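Local atomic coordinates of inositol-1-monophosphatase SuhB (Mycobacterium tuberculosis, PDB entry 2Q74), a protein that probably catalyses the magnesium-dependent dephosphorylation of inositol 1-phosphate, supplying mycobacteria with free myo-inositol. Residues E16-E21 and R68-Q73. Residues are numbered along the deposited sequence; the frame is centred on the assembly and turned at random.
Sequences ENLAAE and RDRLAQ
Leu-18 and Leu-71 meet at the buried side of an antiparallel helix pair, helices 8-33 and 55-74, which packs against the larger sheet in the layered alpha-beta-alpha-beta-alpha sandwich of the inositol monophosphatase family. The pair illustrates how two helices can share an apolar inner seam and a charged outer one. Here the local axes stay 11.1 Å apart at their closest and their directions differ by 151°, so side chains have to bridge the interval. On the inner side CD1 of Leu-18 lies 3.6 Å from CG of Leu-71. Leu-67 and Leu-74 of the second helix also pack on Leu-18, while Leu-71 continues inward onto Trp-101 and Leu-103 of strand 100-104. The other methyl of Leu-18, CD2, rests on CB of Arg-70 at 3.7 Å, where apolar packing gives way to charge.

The partly exposed side is spanned by a salt bridge. Extended beyond CG, the Glu-21 chain reaches across to Arg-70, whose own chain bends at chi2 and chi3 and presents NE and NH2 side-on. NE of Arg-70 donates to OE1 of Glu-21 at 2.9 Å, on the syn lone pair of that oxygen. The grip is two-pronged but twisted, with the carboxylate and guanidinium planes 33° apart. Its second prong runs from NH2 of Arg-70 to OE2 of Glu-21, 3.0 Å long, with OE2 only 9° out of the guanidinium plane.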
# COMPACT_ATOMS: atom_id res chain seq x y z
N GLU A 16 23.39 6.44 0.96
CA GLU A 16 22.63 6.00 2.14
C GLU A 16 22.43 7.17 3.09
O GLU A 16 21.34 7.42 3.62
CB GLU A 16 23.34 4.87 2.87
CG GLU A 16 23.32 3.53 2.12
CD GLU A 16 24.35 2.51 2.64
OE1 GLU A 16 25.34 2.91 3.30
OE2 GLU A 16 24.17 1.30 2.36
N ASN A 17 23.50 7.91 3.30
CA ASN A 17 23.49 9.02 4.22
C ASN A 17 22.59 10.15 3.75
O ASN A 17 21.80 10.68 4.52
CB ASN A 17 24.91 9.52 4.43
CG ASN A 17 25.76 8.55 5.20
OD1 ASN A 17 25.27 7.76 5.99
ND2 ASN A 17 27.05 8.60 4.98
N LEU A 18 22.70 10.50 2.48
CA LEU A 18 21.87 11.55 1.92
C LEU A 18 20.39 11.18 1.93
O LEU A 18 19.54 12.02 2.26
CB LEU A 18 22.30 11.91 0.51
CG LEU A 18 23.62 12.66 0.37
CD1 LEU A 18 23.71 13.22 -1.02
CD2 LEU A 18 23.73 13.77 1.38
N ALA A 19 20.10 9.93 1.56
CA ALA A 19 18.73 9.43 1.58
C ALA A 19 18.13 9.55 2.99
O ALA A 19 17.01 10.08 3.17
CB ALA A 19 18.70 7.99 1.10
N ALA A 20 18.88 9.08 3.99
CA ALA A 20 18.41 9.10 5.39
C ALA A 20 18.19 10.52 5.88
O ALA A 20 17.17 10.82 6.52
CB ALA A 20 19.38 8.38 6.31
N GLU A 21 19.17 11.38 5.60
CA GLU A 21 19.05 12.81 5.91
C GLU A 21 17.80 13.42 5.31
O GLU A 21 17.01 14.02 6.01
CB GLU A 21 20.24 13.57 5.33
CG GLU A 21 21.46 13.64 6.18
CD GLU A 21 22.51 14.50 5.52
OE1 GLU A 21 22.22 15.68 5.24
OE2 GLU A 21 23.61 13.97 5.24
N ARG A 68 21.08 18.97 -3.14
CA ARG A 68 22.04 19.65 -4.01
C ARG A 68 23.17 20.28 -3.21
O ARG A 68 24.34 20.15 -3.58
CB ARG A 68 21.33 20.71 -4.85
CG ARG A 68 20.51 20.12 -6.01
CD ARG A 68 19.85 21.20 -6.87
NE ARG A 68 19.03 20.62 -7.93
CZ ARG A 68 19.48 20.18 -9.11
NH1 ARG A 68 20.78 20.25 -9.42
NH2 ARG A 68 18.63 19.67 -9.99
N ASP A 69 22.83 20.94 -2.10
CA ASP A 69 23.82 21.57 -1.23
C ASP A 69 24.73 20.52 -0.63
O ASP A 69 25.94 20.64 -0.70
CB ASP A 69 23.13 22.37 -0.11
CG ASP A 69 22.34 23.57 -0.64
OD1 ASP A 69 22.65 24.04 -1.76
OD2 ASP A 69 21.42 24.05 0.05
N ARG A 70 24.14 19.47 -0.07
CA ARG A 70 24.93 18.43 0.57
C ARG A 70 25.86 17.73 -0.42
O ARG A 70 26.96 17.31 -0.08
CB ARG A 70 24.02 17.41 1.26
CG ARG A 70 23.29 17.97 2.48
CD ARG A 70 24.22 18.12 3.66
NE ARG A 70 24.70 16.82 4.13
CZ ARG A 70 25.94 16.55 4.50
NH1 ARG A 70 26.88 17.48 4.45
NH2 ARG A 70 26.25 15.35 4.93
N LEU A 71 25.41 17.62 -1.66
CA LEU A 71 26.22 17.03 -2.71
C LEU A 71 27.33 17.96 -3.14
O LEU A 71 28.41 17.51 -3.50
CB LEU A 71 25.35 16.63 -3.90
CG LEU A 71 24.68 15.25 -3.78
CD1 LEU A 71 23.59 15.08 -4.82
CD2 LEU A 71 25.70 14.12 -3.90
N ALA A 72 27.09 19.27 -3.07
CA ALA A 72 28.12 20.27 -3.33
C ALA A 72 29.29 20.14 -2.35
O ALA A 72 30.45 20.33 -2.74
CB ALA A 72 27.53 21.67 -3.25
N GLN A 73 28.99 19.80 -1.10
CA GLN A 73 30.01 19.70 -0.05
C GLN A 73 30.64 18.31 0.01
O GLN A 73 31.83 18.18 0.26
CB GLN A 73 29.46 20.13 1.32
CG GLN A 73 27.98 20.36 1.34
CD GLN A 73 27.42 20.88 2.63
OE1 GLN A 73 27.48 20.22 3.64
NE2 GLN A 73 26.81 22.05 2.57